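Local coordinates for protein A197 (PDB 2C0N) that probably transfers sugar units from activated donors as a viral glycosyltransferase of the GT-A fold, at residues 15-18 / 19-22; 40-43 / 44-47; 75-79 / 80-84; 116-119 / 120-123; 125-128 / 129-133. All coordinates share one frame; numbering follows the deposited sequence.

Contact 1: residues 15-18 / 19-22; sequences LPLI and DFLV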
loop_
_atom_site.group_PDB
_atom_site.type_symbol
_atom_site.label_atom_id
_atom_site.label_comp_id
_atom_site.label_asym_id
_atom_site.label_seq_id
_atom_site.Cartn_x
_atom_site.Cartn_y
_atom_site.Cartn_z
ATOM N N LEU A 15 4.169 4.267 2.418
ATOM C CA LEU A 15 3.210 4.376 3.507
ATOM C C LEU A 15 2.436 5.675 3.522
ATOM O O LEU A 15 1.216 5.678 3.767
ATOM C CB LEU A 15 3.907 4.144 4.856
ATOM C CG LEU A 15 3.707 2.736 5.449
ATOM C CD1 LEU A 15 4.164 1.605 4.525
ATOM C CD2 LEU A 15 4.343 2.664 6.832
ATOM N N PRO A 16 3.128 6.788 3.355
ATOM C CA PRO A 16 2.365 8.061 3.365
ATOM C C PRO A 16 1.231 8.116 2.338
ATOM O O PRO A 16 0.193 8.714 2.630
ATOM C CB PRO A 16 3.455 9.107 3.112
ATOM C CG PRO A 16 4.719 8.420 3.602
ATOM C CD PRO A 16 4.583 7.020 3.251
ATOM N N LEU A 17 1.391 7.505 1.165
ATOM C CA LEU A 17 0.288 7.426 0.195
ATOM C C LEU A 17 -0.811 6.444 0.631
ATOM O O LEU A 17 -1.980 6.767 0.534
ATOM C CB LEU A 17 0.794 7.167 -1.242
ATOM C CG LEU A 17 -0.301 7.081 -2.317
ATOM C CD1 LEU A 17 -0.955 8.347 -2.444
ATOM C CD2 LEU A 17 0.323 6.679 -3.600
ATOM N N ILE A 18 -0.450 5.298 1.215
ATOM C CA ILE A 18 -1.428 4.388 1.785
ATOM C C ILE A 18 -2.284 5.106 2.792
ATOM O O ILE A 18 -3.524 4.950 2.803
ATOM C CB ILE A 18 -0.762 3.185 2.398
ATOM C CG1 ILE A 18 -0.034 2.424 1.311
ATOM C CG2 ILE A 18 -1.792 2.227 3.059
ATOM C CD1 ILE A 18 0.752 1.303 1.861
ATOM N N ASP A 19 -1.648 5.909 3.642
ATOM C CA ASP A 19 -2.396 6.654 4.673
ATOM C C ASP A 19 -3.398 7.631 4.083
ATOM O O ASP A 19 -4.553 7.705 4.541
ATOM C CB ASP A 19 -1.428 7.366 5.612
ATOM C CG ASP A 19 -2.019 7.612 6.969
ATOM O OD1 ASP A 19 -2.799 6.756 7.482
ATOM O OD2 ASP A 19 -1.722 8.687 7.508
ATOM N N PHE A 20 -2.974 8.362 3.056
ATOM C CA PHE A 20 -3.866 9.249 2.343
ATOM C C PHE A 20 -5.053 8.458 1.765
ATOM O O PHE A 20 -6.214 8.892 1.874
ATOM C CB PHE A 20 -3.114 9.945 1.194
ATOM C CG PHE A 20 -4.018 10.568 0.186
ATOM C CD1 PHE A 20 -4.640 11.769 0.465
ATOM C CD2 PHE A 20 -4.302 9.934 -0.988
ATOM C CE1 PHE A 20 -5.479 12.381 -0.490
ATOM C CE2 PHE A 20 -5.108 10.526 -1.913
ATOM C CZ PHE A 20 -5.710 11.730 -1.657
ATOM N N LEU A 21 -4.759 7.323 1.127
ATOM C CA LEU A 21 -5.811 6.474 0.516
ATOM C C LEU A 21 -6.855 5.978 1.515
ATOM O O LEU A 21 -8.085 6.035 1.225
ATOM C CB LEU A 21 -5.205 5.322 -0.277
ATOM C CG LEU A 21 -4.353 5.711 -1.482
ATOM C CD1 LEU A 21 -3.770 4.441 -2.087
ATOM C CD2 LEU A 21 -5.188 6.470 -2.534
ATOM N N VAL A 22 -6.394 5.539 2.693
ATOM C CA VAL A 22 -7.266 5.015 3.732
ATOM C C VAL A 22 -8.083 6.133 4.389
ATOM O O VAL A 22 -9.315 6.057 4.509
ATOM C CB VAL A 22 -6.426 4.253 4.810
ATOM C CG1 VAL A 22 -7.253 3.881 6.036
ATOM C CG2 VAL A 22 -5.851 3.043 4.182
#
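Leu17 sends CG opposite its backbone N (chi1 -180°), and Phe20 does nearly the same (chi1 164°). These torsions bring the two side chains together along one flank of helix 15-23, the helix that follows the short strand 12-14 in this GT-A fold. Leu17 CD1 lies 4.0 Å from Phe20 CD2. The methyl approaches the ring obliquely, and the two side chains are inclined to each other. One turn on from Leu17, Leu21 is a looser neighbour. Leu17 CG and Leu21 CG are 4.4 Å apart. Leu21 CG is closer to the backbone, 3.3 Å from Leu17 O. Ile18 and Val22 form a second apolar pair, with their CG2 methyls 4.3 Å apart.

The backbone is regular alpha helix. Asp19 N, Phe20 N, Leu21 N and Val22 N each donate to the carbonyl four residues back. The bond from Phe20 N to Pro16 O is the longest of the four, at 3.2 Å.

The Leu17 and Phe20 flank faces Leu60 of strand 56-60 and Val65 of strand 64-66. Leu15, Ile18 and Asp19 touch Val193 of strand 193-195. Ile18 and Val22 also pack on Val13 and Tyr28 of the second subunit, respectively, which places this part of the helix at the dimer interface. Asp19 makes a salt bridge with Lys23 through OD2, while its CB rests 3.6 Å from Leu15 O.

Contact 2: residues 40-43 / 44-47; sequences QREI and ALDM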
loop_
_atom_site.group_PDB
_atom_site.type_symbol
_atom_site.label_atom_id
_atom_site.label_comp_id
_atom_site.label_asym_id
_atom_site.label_seq_id
_atom_site.Cartn_x
_atom_site.Cartn_y
_atom_site.Cartn_z
ATOM N N GLN A 40 1.057 2.723 -18.820
ATOM C CA GLN A 40 0.143 2.682 -17.657
ATOM C C GLN A 40 -0.964 3.715 -17.772
ATOM O O GLN A 40 -2.118 3.441 -17.436
ATOM C CB GLN A 40 0.914 2.912 -16.353
ATOM C CG GLN A 40 1.963 1.873 -16.051
ATOM C CD GLN A 40 2.803 2.251 -14.857
ATOM O OE1 GLN A 40 3.496 3.253 -14.877
ATOM N NE2 GLN A 40 2.752 1.439 -13.816
ATOM N N ARG A 41 -0.649 4.919 -18.238
ATOM C CA ARG A 41 -1.680 5.946 -18.372
ATOM C C ARG A 41 -2.709 5.602 -19.440
ATOM O O ARG A 41 -3.888 5.887 -19.293
ATOM C CB ARG A 41 -1.077 7.320 -18.643
ATOM C CG ARG A 41 -0.141 7.780 -17.588
ATOM C CD ARG A 41 0.084 9.248 -17.666
ATOM N NE ARG A 41 1.208 9.682 -16.843
ATOM C CZ ARG A 41 1.169 9.808 -15.529
ATOM N NH1 ARG A 41 0.074 9.497 -14.863
ATOM N NH2 ARG A 41 2.241 10.222 -14.863
ATOM N N GLU A 42 -2.287 4.960 -20.511
ATOM C CA GLU A 42 -3.248 4.514 -21.509
ATOM C C GLU A 42 -4.166 3.419 -20.983
ATOM O O GLU A 42 -5.335 3.400 -21.283
ATOM C CB GLU A 42 -2.530 4.013 -22.751
ATOM C CG GLU A 42 -3.407 3.981 -23.984
ATOM C CD GLU A 42 -3.709 5.352 -24.478
ATOM O OE1 GLU A 42 -2.764 6.104 -24.737
ATOM O OE2 GLU A 42 -4.891 5.706 -24.546
ATOM N N ILE A 43 -3.612 2.450 -20.263
ATOM C CA ILE A 43 -4.409 1.419 -19.609
ATOM C C ILE A 43 -5.431 2.072 -18.692
ATOM O O ILE A 43 -6.609 1.710 -18.703
ATOM C CB ILE A 43 -3.493 0.484 -18.794
ATOM C CG1 ILE A 43 -2.692 -0.407 -19.737
ATOM C CG2 ILE A 43 -4.295 -0.391 -17.787
ATOM C CD1 ILE A 43 -1.557 -1.104 -19.084
ATOM N N ALA A 44 -4.982 3.049 -17.905
ATOM C CA ALA A 44 -5.879 3.794 -16.993
ATOM C C ALA A 44 -7.060 4.396 -17.750
ATOM O O ALA A 44 -8.194 4.181 -17.351
ATOM C CB ALA A 44 -5.142 4.874 -16.286
ATOM N N LEU A 45 -6.784 5.151 -18.824
ATOM C CA LEU A 45 -7.836 5.707 -19.705
ATOM C C LEU A 45 -8.822 4.650 -20.222
ATOM O O LEU A 45 -10.025 4.829 -20.164
ATOM C CB LEU A 45 -7.212 6.436 -20.890
ATOM C CG LEU A 45 -8.170 7.148 -21.846
ATOM C CD1 LEU A 45 -9.113 8.107 -21.097
ATOM C CD2 LEU A 45 -7.406 7.885 -22.951
ATOM N N ASP A 46 -8.308 3.535 -20.716
ATOM C CA ASP A 46 -9.167 2.437 -21.159
ATOM C C ASP A 46 -10.089 1.885 -20.076
ATOM O O ASP A 46 -11.261 1.603 -20.332
ATOM C CB ASP A 46 -8.317 1.298 -21.678
ATOM C CG ASP A 46 -7.707 1.596 -23.014
ATOM O OD1 ASP A 46 -8.125 2.564 -23.666
ATOM O OD2 ASP A 46 -6.793 0.834 -23.407
HETATM N N MSE A 47 -9.539 1.640 -18.901
HETATM C CA MSE A 47 -10.335 1.155 -17.786
HETATM C C MSE A 47 -11.369 2.223 -17.360
HETATM O O MSE A 47 -12.544 1.934 -17.220
HETATM C CB MSE A 47 -9.443 0.805 -16.606
HETATM C CG MSE A 47 -8.560 -0.461 -16.822
HETATM SE SE MSE A 47 -7.398 -0.704 -15.281
HETATM C CE MSE A 47 -8.829 -1.067 -13.962
#
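Glu42 and Asp46 lie one turn apart with like charges. Glu42 OE2 is 4.6 Å from Asp46 OD1, so the carboxylates do not touch. Asp46 OD1 makes a salt bridge with Arg133, the two oxygens of Glu42 accept from the backbone N of Ala135 and Phe136, and the neighbouring Arg41 forms salt bridges with Glu150 and Asp61 and a cation-pi contact with Phe59. The partners of the two acids probably offset their repulsion.

Along the backbone, Ala44 N donates to Gln40 O and Met47 N to Ile43 O, both at 2.9 Å, and between them Leu45 N reaches Arg41 O and Asp46 N reaches Glu42 O. Helix 37-50 is the connection between strands 28-31 and 56-60, which both pair in parallel with strand 3-8. It therefore belongs to a beta-alpha-beta crossover of the Rossmann-like part of the GT-A fold.

Packing lies further out. The Glu42 chain bends at chi2 (71°) and comes alongside Leu45, so that its carboxylate rests against a methyl, with Glu42 OE2 3.7 Å from Leu45 CD2. Ile43 and Met47, a selenomethionine, also lie side by side. Their apolar contact runs from Ile43 CG2 to Met47 SE at 4.0 Å, and Met47 CG is 3.5 Å from Ile43 O. Ala44 and Met47 rest on Phe6 of strand 3-8, and Ile43 meets Leu31 as well as His192 of the second subunit. Ala44 CB sits 3.4 Å from Arg41 O.

Contact 3: residues 75-79 / 80-84; sequences EAKFN and EGYDV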
loop_
_atom_site.group_PDB
_atom_site.type_symbol
_atom_site.label_atom_id
_atom_site.label_comp_id
_atom_site.label_asym_id
_atom_site.label_seq_id
_atom_site.Cartn_x
_atom_site.Cartn_y
_atom_site.Cartn_z
ATOM N N GLU A 75 -14.576 20.249 -8.768
ATOM C CA GLU A 75 -15.850 20.098 -9.461
ATOM C C GLU A 75 -16.370 21.410 -10.023
ATOM O O GLU A 75 -16.891 21.432 -11.126
ATOM C CB GLU A 75 -16.919 19.480 -8.551
ATOM C CG GLU A 75 -18.250 19.196 -9.279
ATOM C CD GLU A 75 -19.247 18.423 -8.436
ATOM O OE1 GLU A 75 -18.988 18.186 -7.241
ATOM O OE2 GLU A 75 -20.299 18.039 -8.976
ATOM N N ALA A 76 -16.229 22.487 -9.252
ATOM C CA ALA A 76 -16.630 23.806 -9.708
ATOM C C ALA A 76 -15.916 24.180 -11.008
ATOM O O ALA A 76 -16.552 24.689 -11.952
ATOM C CB ALA A 76 -16.373 24.835 -8.636
ATOM N N LYS A 77 -14.618 23.932 -11.081
ATOM C CA LYS A 77 -13.854 24.262 -12.297
ATOM C C LYS A 77 -14.352 23.457 -13.495
ATOM O O LYS A 77 -14.522 24.018 -14.565
ATOM C CB LYS A 77 -12.338 24.108 -12.106
ATOM C CG LYS A 77 -11.711 25.221 -11.322
ATOM C CD LYS A 77 -11.749 26.560 -12.087
ATOM C CE LYS A 77 -11.847 27.701 -11.098
ATOM N NZ LYS A 77 -11.975 29.011 -11.731
ATOM N N PHE A 78 -14.647 22.174 -13.322
ATOM C CA PHE A 78 -15.205 21.375 -14.431
ATOM C C PHE A 78 -16.583 21.939 -14.872
ATOM O O PHE A 78 -16.876 22.008 -16.061
ATOM C CB PHE A 78 -15.400 19.918 -14.031
ATOM C CG PHE A 78 -14.119 19.143 -13.857
ATOM C CD1 PHE A 78 -12.986 19.413 -14.624
ATOM C CD2 PHE A 78 -14.046 18.120 -12.920
ATOM C CE1 PHE A 78 -11.804 18.645 -14.459
ATOM C CE2 PHE A 78 -12.894 17.375 -12.766
ATOM C CZ PHE A 78 -11.765 17.650 -13.538
ATOM N N ASN A 79 -17.400 22.323 -13.899
ATOM C CA ASN A 79 -18.747 22.861 -14.177
ATOM C C ASN A 79 -18.625 24.153 -14.975
ATOM O O ASN A 79 -19.472 24.457 -15.797
ATOM C CB ASN A 79 -19.479 23.207 -12.889
ATOM C CG ASN A 79 -19.882 21.980 -12.048
ATOM O OD1 ASN A 79 -20.050 20.861 -12.554
ATOM N ND2 ASN A 79 -20.112 22.223 -10.754
ATOM N N GLU A 80 -17.567 24.911 -14.709
ATOM C CA GLU A 80 -17.314 26.174 -15.384
ATOM C C GLU A 80 -16.767 25.997 -16.788
ATOM O O GLU A 80 -16.715 26.958 -17.567
ATOM C CB GLU A 80 -16.346 27.012 -14.565
ATOM C CG GLU A 80 -16.887 27.306 -13.177
ATOM C CD GLU A 80 -15.848 27.861 -12.200
ATOM O OE1 GLU A 80 -14.660 27.972 -12.556
ATOM O OE2 GLU A 80 -16.268 28.218 -11.065
ATOM N N GLY A 81 -16.354 24.773 -17.100
ATOM C CA GLY A 81 -15.986 24.379 -18.447
ATOM C C GLY A 81 -14.543 24.042 -18.627
ATOM O O GLY A 81 -14.095 23.848 -19.752
ATOM N N TYR A 82 -13.807 23.921 -17.531
ATOM C CA TYR A 82 -12.463 23.355 -17.646
ATOM C C TYR A 82 -12.488 21.853 -17.916
ATOM O O TYR A 82 -13.394 21.136 -17.475
ATOM C CB TYR A 82 -11.618 23.722 -16.427
ATOM C CG TYR A 82 -11.305 25.173 -16.440
ATOM C CD1 TYR A 82 -10.276 25.672 -17.234
ATOM C CD2 TYR A 82 -12.063 26.064 -15.713
ATOM C CE1 TYR A 82 -10.000 27.032 -17.283
ATOM C CE2 TYR A 82 -11.797 27.428 -15.737
ATOM C CZ TYR A 82 -10.761 27.906 -16.531
ATOM O OH TYR A 82 -10.530 29.252 -16.580
ATOM N N ASP A 83 -11.467 21.377 -18.632
ATOM C CA ASP A 83 -11.315 19.952 -18.882
ATOM C C ASP A 83 -10.404 19.254 -17.881
ATOM O O ASP A 83 -10.545 18.052 -17.608
ATOM C CB ASP A 83 -10.790 19.739 -20.313
ATOM C CG ASP A 83 -11.671 20.334 -21.359
ATOM O OD1 ASP A 83 -12.857 19.986 -21.344
ATOM O OD2 ASP A 83 -11.191 21.147 -22.202
ATOM N N VAL A 84 -9.420 19.974 -17.380
ATOM C CA VAL A 84 -8.374 19.382 -16.545
ATOM C C VAL A 84 -8.094 20.367 -15.430
ATOM O O VAL A 84 -8.002 21.582 -15.676
ATOM C CB VAL A 84 -7.087 19.179 -17.336
ATOM C CG1 VAL A 84 -5.925 18.742 -16.429
ATOM C CG2 VAL A 84 -7.320 18.190 -18.476
#
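Lys77 and Glu80 carry the one salt bridge of this contact, from Lys77 NZ to Glu80 OE1 at 3.0 Å. The ammonium uses the syn lone pair of OE1, on the side of the other carboxylate oxygen. The Lys77 chain bends at chi2 (-68°) and again at chi3 to bring NZ there, while Glu80 runs extended beyond CG.

The backbone bonds close helix 71-80 with a Schellman motif. Tyr82 N donates to Lys77 O at 3.1 Å, and Gly81 N donates to Phe78 O at 3.0 Å. The second donor stands above the carbonyl plane, away from the lone pairs. Phe78 O also accepts a hydrogen bond from Lys124 NZ. Gly81 has a positive phi of 114°, a conformation suited to glycine. Glu80 N still bonds to Ala76 O, with a weak second bond to Lys77 O.

In the packing, Lys77 and Tyr82 lie side by side. Lys77 CD is 3.7 Å from Tyr82 CD2, and Lys77 O meets the edge of the tyrosine ring. The Phe78 ring turns its edge to the chain leaving the helix. Its CD1 lies 3.4 Å from Tyr82 O, and Phe78 CA makes a CA-H...O contact with the same oxygen. Tyr163 touches both Lys77, by a cation-pi contact, and the Tyr82 ring.

Lys77 therefore works with both ends. Its carbonyl receives the main Schellman bond, and its ammonium is paired with Glu80. The nearby carboxylate would probably favour the charged form of the lysine.

Contact 4: residues 116-119 / 120-123; sequences CGLG and FTFI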
loop_
_atom_site.group_PDB
_atom_site.type_symbol
_atom_site.label_atom_id
_atom_site.label_comp_id
_atom_site.label_asym_id
_atom_site.label_seq_id
_atom_site.Cartn_x
_atom_site.Cartn_y
_atom_site.Cartn_z
ATOM N N CYS A 116 0.523 20.295 -16.989
ATOM C CA CYS A 116 1.213 19.851 -15.788
ATOM C C CYS A 116 1.842 18.474 -16.055
ATOM O O CYS A 116 1.784 17.999 -17.184
ATOM C CB CYS A 116 0.237 19.824 -14.619
ATOM S SG CYS A 116 -1.149 18.762 -14.813
ATOM N N GLY A 117 2.467 17.848 -15.056
ATOM C CA GLY A 117 3.178 16.559 -15.260
ATOM C C GLY A 117 2.389 15.244 -15.165
ATOM O O GLY A 117 2.979 14.135 -15.231
ATOM N N LEU A 118 1.083 15.382 -15.030
ATOM C CA LEU A 118 0.111 14.290 -14.842
ATOM C C LEU A 118 0.270 13.515 -13.533
ATOM O O LEU A 118 -0.195 12.385 -13.431
ATOM C CB LEU A 118 0.116 13.314 -16.043
ATOM C CG LEU A 118 -0.265 13.978 -17.364
ATOM C CD1 LEU A 118 -0.051 13.010 -18.549
ATOM C CD2 LEU A 118 -1.675 14.403 -17.292
ATOM N N GLY A 119 0.903 14.118 -12.535
ATOM C CA GLY A 119 1.085 13.483 -11.263
ATOM C C GLY A 119 0.096 13.851 -10.182
ATOM O O GLY A 119 0.168 13.313 -9.099
ATOM N N PHE A 120 -0.782 14.808 -10.457
ATOM C CA PHE A 120 -1.765 15.280 -9.478
ATOM C C PHE A 120 -2.793 16.050 -10.250
ATOM O O PHE A 120 -2.823 17.298 -10.256
ATOM C CB PHE A 120 -1.071 16.174 -8.437
ATOM C CG PHE A 120 -1.942 16.578 -7.268
ATOM C CD1 PHE A 120 -3.129 15.942 -6.982
ATOM C CD2 PHE A 120 -1.525 17.598 -6.444
ATOM C CE1 PHE A 120 -3.899 16.340 -5.891
ATOM C CE2 PHE A 120 -2.294 18.004 -5.365
ATOM C CZ PHE A 120 -3.473 17.341 -5.083
ATOM N N THR A 121 -3.643 15.318 -10.952
ATOM C CA THR A 121 -4.328 15.898 -12.083
ATOM C C THR A 121 -5.690 15.247 -12.234
ATOM O O THR A 121 -5.785 14.031 -12.280
ATOM C CB THR A 121 -3.529 15.646 -13.361
ATOM O OG1 THR A 121 -2.151 15.980 -13.162
ATOM C CG2 THR A 121 -4.073 16.422 -14.514
ATOM N N PHE A 122 -6.740 16.060 -12.358
ATOM C CA PHE A 122 -8.096 15.598 -12.458
ATOM C C PHE A 122 -8.584 15.889 -13.863
ATOM O O PHE A 122 -8.459 17.008 -14.328
ATOM C CB PHE A 122 -8.965 16.357 -11.448
ATOM C CG PHE A 122 -8.555 16.140 -10.005
ATOM C CD1 PHE A 122 -7.481 16.833 -9.466
ATOM C CD2 PHE A 122 -9.214 15.221 -9.217
ATOM C CE1 PHE A 122 -7.072 16.629 -8.155
ATOM C CE2 PHE A 122 -8.813 14.995 -7.925
ATOM C CZ PHE A 122 -7.730 15.712 -7.384
ATOM N N ILE A 123 -9.142 14.876 -14.529
ATOM C CA ILE A 123 -9.573 15.032 -15.909
ATOM C C ILE A 123 -11.021 14.582 -16.044
ATOM O O ILE A 123 -11.379 13.484 -15.682
ATOM C CB ILE A 123 -8.695 14.235 -16.892
ATOM C CG1 ILE A 123 -7.202 14.410 -16.563
ATOM C CG2 ILE A 123 -9.061 14.604 -18.295
ATOM C CD1 ILE A 123 -6.274 13.592 -17.456
#
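Thr121 turns its side chain back over the loop before it, and its CB lies 4.2 Å from both Leu118 CA and Cys116 SG. From CB the chain forks. OG1 lies beside the threonine's own backbone N (chi1 -48°), and this sends it back toward the loop. There it accepts a hydrogen bond from Phe120 N at 3.3 Å, with 144° at the hydrogen. The same oxygen is 3.3 Å from Leu118 CA and 3.4 Å from Cys116 SG. The other branch, CG2, meets Cys116 SG at 3.8 Å and Leu118 CD2 at 4.2 Å. Thr121 and Leu118 lie at a slant to each other.

The loop reaches the strand through Leu118, which takes up left-handed backbone angles, and Gly119. Strand 120-124 then opens with a classic beta bulge, in which Phe120 and Thr121 both face Phe59 of strand 56-60. The hydroxyl of Thr121 thus holds the N-H of its partner in the bulge.

Cys116 SG stands between its own backbone N and carbonyl carbon, a crowded position that points the sulphur at Thr121. The Phe120 ring packs on Leu60 and Tyr89. The strand lies between strands 56-60 and 84-88 and pairs antiparallel with both. On the loop side, Cys116 and Leu118 pack on Phe155 of helix 150-158.

Contact 5: residues 125-128 / 129-133; sequences REFL and EKIKR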
loop_
_atom_site.group_PDB
_atom_site.type_symbol
_atom_site.label_atom_id
_atom_site.label_comp_id
_atom_site.label_asym_id
_atom_site.label_seq_id
_atom_site.Cartn_x
_atom_site.Cartn_y
_atom_site.Cartn_z
ATOM N N ARG A 125 -14.591 13.257 -17.589
ATOM C CA ARG A 125 -15.016 12.277 -18.557
ATOM C C ARG A 125 -15.389 12.867 -19.912
ATOM O O ARG A 125 -15.030 12.325 -20.951
ATOM C CB ARG A 125 -16.207 11.524 -18.004
ATOM C CG ARG A 125 -16.813 10.549 -18.995
ATOM C CD ARG A 125 -17.842 9.705 -18.320
ATOM N NE ARG A 125 -17.253 8.709 -17.415
ATOM C CZ ARG A 125 -16.696 7.557 -17.793
ATOM N NH1 ARG A 125 -16.596 7.236 -19.070
ATOM N NH2 ARG A 125 -16.214 6.721 -16.881
ATOM N N GLU A 126 -16.165 13.942 -19.890
ATOM C CA GLU A 126 -16.582 14.591 -21.118
ATOM C C GLU A 126 -15.424 14.846 -22.058
ATOM O O GLU A 126 -15.554 14.648 -23.267
ATOM C CB GLU A 126 -17.300 15.912 -20.834
ATOM C CG GLU A 126 -18.768 15.863 -21.121
ATOM C CD GLU A 126 -19.318 17.207 -21.588
ATOM O OE1 GLU A 126 -18.870 18.255 -21.047
ATOM O OE2 GLU A 126 -20.189 17.227 -22.502
ATOM N N PHE A 127 -14.312 15.327 -21.519
ATOM C CA PHE A 127 -13.132 15.593 -22.333
ATOM C C PHE A 127 -12.502 14.310 -22.882
ATOM O O PHE A 127 -12.131 14.238 -24.059
ATOM C CB PHE A 127 -12.072 16.321 -21.521
ATOM C CG PHE A 127 -10.869 16.672 -22.317
ATOM C CD1 PHE A 127 -10.957 17.622 -23.304
ATOM C CD2 PHE A 127 -9.644 16.041 -22.096
ATOM C CE1 PHE A 127 -9.851 17.979 -24.044
ATOM C CE2 PHE A 127 -8.535 16.396 -22.864
ATOM C CZ PHE A 127 -8.653 17.351 -23.836
ATOM N N LEU A 128 -12.338 13.328 -21.995
ATOM C CA LEU A 128 -11.694 12.064 -22.345
ATOM C C LEU A 128 -12.521 11.237 -23.324
ATOM O O LEU A 128 -11.978 10.507 -24.143
ATOM C CB LEU A 128 -11.417 11.262 -21.083
ATOM C CG LEU A 128 -10.300 11.822 -20.210
ATOM C CD1 LEU A 128 -10.219 11.065 -18.907
ATOM C CD2 LEU A 128 -8.962 11.787 -20.913
ATOM N N GLU A 129 -13.835 11.399 -23.293
ATOM C CA GLU A 129 -14.681 10.665 -24.240
ATOM C C GLU A 129 -14.625 11.231 -25.641
ATOM O O GLU A 129 -15.126 10.613 -26.588
ATOM C CB GLU A 129 -16.122 10.645 -23.723
ATOM C CG GLU A 129 -16.224 9.695 -22.562
ATOM C CD GLU A 129 -17.627 9.446 -22.116
ATOM O OE1 GLU A 129 -18.487 10.308 -22.382
ATOM O OE2 GLU A 129 -17.835 8.387 -21.493
ATOM N N LYS A 130 -14.035 12.406 -25.775
ATOM C CA LYS A 130 -13.959 13.096 -27.067
ATOM C C LYS A 130 -12.590 12.951 -27.711
ATOM O O LYS A 130 -12.458 13.108 -28.919
ATOM C CB LYS A 130 -14.247 14.578 -26.883
ATOM C CG LYS A 130 -15.675 14.908 -26.485
ATOM C CD LYS A 130 -15.807 16.411 -26.216
ATOM C CE LYS A 130 -17.261 16.883 -26.148
ATOM N NZ LYS A 130 -17.413 18.338 -26.502
ATOM N N ILE A 131 -11.563 12.680 -26.911
ATOM C CA ILE A 131 -10.197 12.826 -27.416
ATOM C C ILE A 131 -9.868 11.656 -28.328
ATOM O O ILE A 131 -10.477 10.587 -28.251
ATOM C CB ILE A 131 -9.128 12.979 -26.327
ATOM C CG1 ILE A 131 -9.139 11.784 -25.395
ATOM C CG2 ILE A 131 -9.305 14.359 -25.600
ATOM C CD1 ILE A 131 -8.149 11.883 -24.254
ATOM N N LYS A 132 -8.913 11.883 -29.204
ATOM C CA LYS A 132 -8.456 10.805 -30.062
ATOM C C LYS A 132 -7.662 9.842 -29.183
ATOM O O LYS A 132 -6.882 10.287 -28.313
ATOM C CB LYS A 132 -7.710 11.377 -31.271
ATOM C CG LYS A 132 -8.694 11.938 -32.311
ATOM C CD LYS A 132 -8.100 12.122 -33.684
ATOM C CE LYS A 132 -9.189 12.340 -34.737
ATOM N NZ LYS A 132 -8.695 12.147 -36.126
ATOM N N ARG A 133 -7.958 8.536 -29.350
ATOM C CA ARG A 133 -7.289 7.440 -28.637
ATOM C C ARG A 133 -6.471 6.590 -29.594
ATOM O O ARG A 133 -6.941 6.280 -30.705
ATOM C CB ARG A 133 -8.301 6.538 -27.917
ATOM C CG ARG A 133 -8.597 6.937 -26.471
ATOM C CD ARG A 133 -9.034 5.709 -25.616
ATOM N NE ARG A 133 -10.452 5.398 -25.787
ATOM C CZ ARG A 133 -11.047 4.240 -25.477
ATOM N NH1 ARG A 133 -10.373 3.225 -24.941
ATOM N NH2 ARG A 133 -12.350 4.105 -25.708
HETATM O O HOH W 1 -12.008 9.049 -26.299
#
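Arg125 and Glu129 meet one turn apart, at the end of the short helix 125-128. This helix comes right after strand 120-124 in the central sheet of the GT-A fold. Arg125 NH1 donates to Glu129 OE2 at 3.0 Å in a salt bridge. The oxygen lies close to the guanidinium plane, but the donor approaches it from above the carboxylate plane. The two planes are 70° apart. Glu129 N also donates to Arg125 O at 2.8 Å, so the pair is joined by backbone and side chain.

Ile131 makes the apolar contacts. Its CG2 sits over one face of the Phe127 ring in a CH-pi contact, 3.7 Å from the centroid. Its CG1 lies between its backbone N and carbonyl carbon (chi1 59°) and carries CD1 to Leu128. Leu128 CD2 and Ile131 CD1 are only 3.4 Å apart, tighter than usual for two carbons. Lys130 N donates to Phe127 O from above the carbonyl plane.

The Arg125 guanidinium is held by further bonds to the carbonyls of Phe48, Leu49 and Tyr54, in the last turn of helix 37-50 and the chain just after it. Phe127 packs on Phe154 and His158 of helix 150-158, and Leu128 on Leu45. A water bridges the turn, donating to Leu128 O at 2.6 Å and to Ile131 O at 2.9 Å.

In the fold
The contacts follow one another along the chain in numerical order, each on a continuous stretch. The centre of contact 4 is about 4 Å from the chain's centre, where a loop enters strand 120-124. Contact 3 meets it through Phe78 and Phe122, contact 5 through Leu128 and Ile123, and contact 2 through Arg41 and Leu118. Contacts 2 and 5 share the Asp46-Arg133 salt bridge, and contacts 3 and 5 touch through Asp83 and Phe127. Contacts 2 to 5 thus form one connected group round the central sheet of the GT-A fold. Contact 1 stands apart, its centre about 30 Å from that of contact 5, and packs on the second subunit, which contact 2 touches through Ile43.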